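Local atomic coordinates of glucokinase (Thermus thermophilus, PDB entry 3VOV), a protein that phosphorylates glucose and probably other hexoses at the expense of ATP, as a zinc-containing sugar kinase of the ROK family. Residues B[13-27]-B[42-56]. Residues are numbered along the deposited sequence; the frame is centred on the assembly and turned at random.
Sequences IAAGVFDGKRLLSKV and ALAEAAERAEREAGV
Val27 lays CG1 over one face of the Arg49 guanidinium, 3.7 Å above its plane and displaced toward the rim, while Glu53 OE2 meets the same group at its edge. Arg49 NE donates to Glu53 OE2 at 3.0 Å, only 5° out of the guanidinium plane, and this salt bridge within helix 36-54 fixes how the flat group is turned. Val27 CG2 packs against Arg49 NE and, 3.7 Å away, against Glu53 OE2, so the valine touches both members of the pair.

The one direct hydrogen bond across the contact runs from Ser25 OG to Ala50 O at 2.7 Å, tilted 33° from the carbonyl plane, and Ala54 N takes the same oxygen from the opposite face. With chi1 at 57°, OG stands between the serine's own N and carbonyl carbon, where it also accepts a straight bond from Val17 N. A valine in place of Ser25 would probably leave Val17 N without its acceptor and cut the direct tie from the hairpin to the helix.

Next to this link the helix offers mostly alanines: Ala50 CB rests 3.8 Å from Gly16 CA, and Ala15 meets Ala46 CB to CB, also at 3.8 Å. Val17 CG2 rests against both Ala54 CB and Ala50 O, and at the strand's far end Ile13 CG2 and CD1 lie against Leu43 CD2. A water donating to both Leu24 O and Glu53 O bridges the outer margin.

Alanines thus let the axes of strand segment 13-18, in the N-terminal sheet of this actin-like ATPase fold, and helix segment 42-54 approach to 6.9 Å. The chemistry implies an apolar seam, bordered at the surface by an ion pair internal to the helix and pinned inside by one serine hydroxyl that joins strand amide to helix carbonyl.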
loop_
_atom_site.group_PDB
_atom_site.type_symbol
_atom_site.label_atom_id
_atom_site.label_comp_id
_atom_site.label_asym_id
_atom_site.label_seq_id
_atom_site.Cartn_x
_atom_site.Cartn_y
_atom_site.Cartn_z
ATOM N N ILE B 13 26.209 -24.872 20.908
ATOM C CA ILE B 13 26.047 -24.187 22.186
ATOM C C ILE B 13 27.355 -23.435 22.471
ATOM O O ILE B 13 28.434 -24.026 22.392
ATOM C CB ILE B 13 25.854 -25.225 23.322
ATOM C CG1 ILE B 13 24.495 -25.929 23.141
ATOM C CG2 ILE B 13 26.086 -24.571 24.702
ATOM C CD1 ILE B 13 24.286 -27.147 23.969
ATOM N N ALA B 14 27.241 -22.143 22.809
ATOM C CA ALA B 14 28.356 -21.358 23.313
ATOM C C ALA B 14 28.213 -21.064 24.805
ATOM O O ALA B 14 27.089 -20.823 25.314
ATOM C CB ALA B 14 28.493 -20.055 22.513
ATOM N N ALA B 15 29.340 -21.082 25.518
ATOM C CA ALA B 15 29.337 -20.802 26.930
ATOM C C ALA B 15 30.537 -19.931 27.322
ATOM O O ALA B 15 31.596 -20.037 26.701
ATOM C CB ALA B 15 29.343 -22.144 27.741
ATOM N N GLY B 16 30.387 -19.083 28.326
ATOM C CA GLY B 16 31.570 -18.405 28.844
ATOM C C GLY B 16 31.267 -17.735 30.137
ATOM O O GLY B 16 30.130 -17.298 30.341
ATOM N N VAL B 17 32.271 -17.697 31.024
ATOM C CA VAL B 17 32.240 -16.864 32.230
ATOM C C VAL B 17 32.402 -15.424 31.776
ATOM O O VAL B 17 33.071 -15.172 30.770
ATOM C CB VAL B 17 33.348 -17.271 33.264
ATOM C CG1 VAL B 17 33.361 -16.344 34.466
ATOM C CG2 VAL B 17 33.139 -18.735 33.744
ATOM N N PHE B 18 31.728 -14.506 32.449
ATOM C CA PHE B 18 31.646 -13.141 32.000
ATOM C C PHE B 18 31.797 -12.306 33.240
ATOM O O PHE B 18 31.199 -12.634 34.253
ATOM C CB PHE B 18 30.259 -12.886 31.399
ATOM C CG PHE B 18 30.007 -11.468 30.979
ATOM C CD1 PHE B 18 30.658 -10.935 29.865
ATOM C CD2 PHE B 18 29.098 -10.670 31.683
ATOM C CE1 PHE B 18 30.415 -9.632 29.472
ATOM C CE2 PHE B 18 28.816 -9.406 31.290
ATOM C CZ PHE B 18 29.496 -8.847 30.164
ATOM N N ASP B 19 32.528 -11.195 33.152
ATOM C CA ASP B 19 32.789 -10.402 34.362
ATOM C C ASP B 19 32.068 -9.063 34.423
ATOM O O ASP B 19 32.325 -8.241 35.340
ATOM C CB ASP B 19 34.286 -10.203 34.543
ATOM C CG ASP B 19 34.890 -9.299 33.472
ATOM O OD1 ASP B 19 34.141 -8.655 32.684
ATOM O OD2 ASP B 19 36.131 -9.231 33.426
ATOM N N GLY B 20 31.135 -8.853 33.488
ATOM C CA GLY B 20 30.380 -7.609 33.418
ATOM C C GLY B 20 30.828 -6.807 32.212
ATOM O O GLY B 20 30.055 -5.971 31.703
ATOM N N LYS B 21 32.036 -7.106 31.708
ATOM C CA LYS B 21 32.589 -6.411 30.520
ATOM C C LYS B 21 33.180 -7.374 29.515
ATOM O O LYS B 21 33.068 -7.138 28.336
ATOM C CB LYS B 21 33.685 -5.380 30.912
ATOM C CG LYS B 21 33.159 -4.062 31.563
ATOM C CD LYS B 21 31.962 -3.443 30.755
ATOM C CE LYS B 21 31.790 -1.910 30.915
ATOM N NZ LYS B 21 30.483 -1.491 30.240
ATOM N N ARG B 22 33.828 -8.437 29.984
ATOM C CA ARG B 22 34.567 -9.358 29.116
ATOM C C ARG B 22 34.281 -10.783 29.427
ATOM O O ARG B 22 34.014 -11.134 30.580
ATOM C CB ARG B 22 36.110 -9.177 29.248
ATOM C CG ARG B 22 36.611 -7.822 28.799
ATOM C CD ARG B 22 38.135 -7.781 28.804
ATOM N NE ARG B 22 38.604 -6.564 28.177
ATOM C CZ ARG B 22 38.728 -5.402 28.796
ATOM N NH1 ARG B 22 38.442 -5.304 30.091
ATOM N NH2 ARG B 22 39.201 -4.353 28.123
ATOM N N LEU B 23 34.350 -11.619 28.387
ATOM C CA LEU B 23 34.362 -13.057 28.604
ATOM C C LEU B 23 35.682 -13.458 29.278
ATOM O O LEU B 23 36.736 -12.964 28.877
ATOM C CB LEU B 23 34.251 -13.765 27.266
ATOM C CG LEU B 23 32.867 -13.647 26.559
ATOM C CD1 LEU B 23 32.889 -14.259 25.125
ATOM C CD2 LEU B 23 31.795 -14.274 27.453
ATOM N N LEU B 24 35.634 -14.349 30.275
ATOM C CA LEU B 24 36.875 -14.916 30.833
ATOM C C LEU B 24 37.189 -16.276 30.265
ATOM O O LEU B 24 38.282 -16.797 30.509
ATOM C CB LEU B 24 36.872 -14.958 32.375
ATOM C CG LEU B 24 36.509 -13.624 33.041
ATOM C CD1 LEU B 24 36.393 -13.736 34.564
ATOM C CD2 LEU B 24 37.456 -12.505 32.656
ATOM N N SER B 25 36.236 -16.850 29.519
ATOM C CA SER B 25 36.387 -18.113 28.828
ATOM C C SER B 25 35.398 -18.186 27.684
ATOM O O SER B 25 34.445 -17.406 27.627
ATOM C CB SER B 25 36.195 -19.326 29.775
ATOM O OG SER B 25 34.924 -19.315 30.438
ATOM N N LYS B 26 35.639 -19.110 26.759
ATOM C CA LYS B 26 34.722 -19.349 25.651
ATOM C C LYS B 26 34.742 -20.799 25.152
ATOM O O LYS B 26 35.747 -21.262 24.620
ATOM C CB LYS B 26 34.967 -18.398 24.473
ATOM C CG LYS B 26 33.911 -18.604 23.414
ATOM C CD LYS B 26 33.764 -17.476 22.446
ATOM C CE LYS B 26 32.699 -17.837 21.406
ATOM N NZ LYS B 26 32.817 -16.915 20.261
ATOM N N VAL B 27 33.597 -21.482 25.260
ATOM C CA VAL B 27 33.523 -22.924 24.977
ATOM C C VAL B 27 32.473 -23.071 23.941
ATOM O O VAL B 27 31.412 -22.436 24.010
ATOM C CB VAL B 27 33.177 -23.711 26.263
ATOM C CG1 VAL B 27 32.685 -25.179 25.962
ATOM C CG2 VAL B 27 34.379 -23.703 27.199
ATOM N N ALA B 42 24.052 -30.997 27.960
ATOM C CA ALA B 42 25.103 -30.310 27.220
ATOM C C ALA B 42 25.299 -28.876 27.712
ATOM O O ALA B 42 26.426 -28.414 27.808
ATOM C CB ALA B 42 24.803 -30.307 25.727
ATOM N N LEU B 43 24.200 -28.181 27.992
ATOM C CA LEU B 43 24.251 -26.812 28.537
ATOM C C LEU B 43 24.968 -26.759 29.887
ATOM O O LEU B 43 25.863 -25.914 30.095
ATOM C CB LEU B 43 22.827 -26.222 28.638
ATOM C CG LEU B 43 22.152 -25.816 27.281
ATOM C CD1 LEU B 43 20.633 -25.502 27.467
ATOM C CD2 LEU B 43 22.876 -24.642 26.602
ATOM N N ALA B 44 24.605 -27.657 30.801
ATOM C CA ALA B 44 25.231 -27.695 32.128
ATOM C C ALA B 44 26.742 -28.009 32.031
ATOM O O ALA B 44 27.555 -27.400 32.717
ATOM C CB ALA B 44 24.521 -28.732 33.011
ATOM N N GLU B 45 27.093 -28.975 31.185
ATOM C CA GLU B 45 28.470 -29.364 30.974
ATOM C C GLU B 45 29.260 -28.214 30.374
ATOM O O GLU B 45 30.396 -27.980 30.774
ATOM C CB GLU B 45 28.547 -30.589 30.054
ATOM C CG GLU B 45 28.205 -31.886 30.802
ATOM C CD GLU B 45 27.913 -33.083 29.870
ATOM O OE1 GLU B 45 28.132 -32.991 28.618
ATOM O OE2 GLU B 45 27.463 -34.122 30.423
ATOM N N ALA B 46 28.660 -27.499 29.427
ATOM C CA ALA B 46 29.361 -26.380 28.762
ATOM C C ALA B 46 29.587 -25.294 29.778
ATOM O O ALA B 46 30.688 -24.706 29.809
ATOM C CB ALA B 46 28.587 -25.836 27.515
ATOM N N ALA B 47 28.572 -25.043 30.619
ATOM C CA ALA B 47 28.725 -24.122 31.741
ATOM C C ALA B 47 29.926 -24.496 32.624
ATOM O O ALA B 47 30.807 -23.659 32.883
ATOM C CB ALA B 47 27.421 -24.042 32.564
ATOM N N GLU B 48 29.970 -25.769 33.063
ATOM C CA GLU B 48 31.046 -26.239 33.965
ATOM C C GLU B 48 32.411 -26.088 33.314
ATOM O O GLU B 48 33.368 -25.597 33.948
ATOM C CB GLU B 48 30.821 -27.692 34.414
ATOM C CG GLU B 48 30.838 -27.820 35.953
ATOM C CD GLU B 48 32.082 -28.525 36.573
ATOM O OE1 GLU B 48 33.258 -28.232 36.199
ATOM O OE2 GLU B 48 31.862 -29.376 37.485
ATOM N N ARG B 49 32.497 -26.495 32.050
ATOM C CA ARG B 49 33.727 -26.331 31.302
ATOM C C ARG B 49 34.208 -24.878 31.225
ATOM O O ARG B 49 35.407 -24.592 31.430
ATOM C CB ARG B 49 33.631 -26.978 29.916
ATOM C CG ARG B 49 34.951 -26.945 29.181
ATOM C CD ARG B 49 34.923 -27.744 27.900
ATOM N NE ARG B 49 35.891 -27.172 26.977
ATOM C CZ ARG B 49 35.954 -27.427 25.674
ATOM N NH1 ARG B 49 35.097 -28.276 25.097
ATOM N NH2 ARG B 49 36.883 -26.807 24.944
ATOM N N ALA B 50 33.288 -23.957 30.941
ATOM C CA ALA B 50 33.629 -22.532 30.886
ATOM C C ALA B 50 34.164 -22.063 32.242
ATOM O O ALA B 50 35.072 -21.226 32.330
ATOM C CB ALA B 50 32.365 -21.705 30.502
ATOM N N GLU B 51 33.573 -22.592 33.302
ATOM C CA GLU B 51 33.971 -22.220 34.633
ATOM C C GLU B 51 35.346 -22.807 34.980
ATOM O O GLU B 51 36.144 -22.149 35.632
ATOM C CB GLU B 51 32.910 -22.662 35.603
ATOM C CG GLU B 51 31.731 -21.675 35.657
ATOM C CD GLU B 51 30.682 -22.101 36.650
ATOM O OE1 GLU B 51 30.411 -23.311 36.741
ATOM O OE2 GLU B 51 30.116 -21.235 37.344
ATOM N N ARG B 52 35.622 -24.030 34.530
ATOM C CA ARG B 52 36.962 -24.631 34.702
ATOM C C ARG B 52 38.014 -23.847 33.916
ATOM O O ARG B 52 39.114 -23.573 34.416
ATOM C CB ARG B 52 36.981 -26.096 34.250
ATOM C CG ARG B 52 36.182 -27.003 35.154
ATOM C CD ARG B 52 36.506 -28.473 34.902
ATOM N NE ARG B 52 36.119 -28.942 33.563
ATOM C CZ ARG B 52 34.920 -29.421 33.247
ATOM N NH1 ARG B 52 33.962 -29.492 34.165
ATOM N NH2 ARG B 52 34.677 -29.828 32.006
ATOM N N GLU B 53 37.663 -23.465 32.688
ATOM C CA GLU B 53 38.587 -22.686 31.865
ATOM C C GLU B 53 38.831 -21.263 32.333
ATOM O O GLU B 53 39.900 -20.698 32.076
ATOM C CB GLU B 53 38.148 -22.673 30.431
ATOM C CG GLU B 53 38.440 -23.947 29.758
ATOM C CD GLU B 53 38.109 -23.907 28.294
ATOM O OE1 GLU B 53 38.133 -22.804 27.689
ATOM O OE2 GLU B 53 37.837 -24.998 27.747
ATOM N N ALA B 54 37.856 -20.667 32.990
ATOM C CA ALA B 54 38.058 -19.335 33.529
ATOM C C ALA B 54 38.680 -19.383 34.923
ATOM O O ALA B 54 39.184 -18.368 35.414
ATOM C CB ALA B 54 36.746 -18.556 33.574
ATOM N N GLY B 55 38.581 -20.542 35.579
ATOM C CA GLY B 55 39.099 -20.701 36.902
ATOM C C GLY B 55 38.207 -20.007 37.884
ATOM O O GLY B 55 38.588 -19.775 39.033
ATOM N N VAL B 56 36.997 -19.671 37.449
ATOM C CA VAL B 56 36.066 -18.986 38.331
ATOM C C VAL B 56 34.701 -19.562 38.065
ATOM O O VAL B 56 34.398 -19.934 36.931
ATOM C CB VAL B 56 35.926 -17.470 38.020
ATOM C CG1 VAL B 56 36.129 -16.675 39.277
ATOM C CG2 VAL B 56 36.903 -17.040 36.969
HETATM O O HOH W 1 39.881 -18.781 29.602
#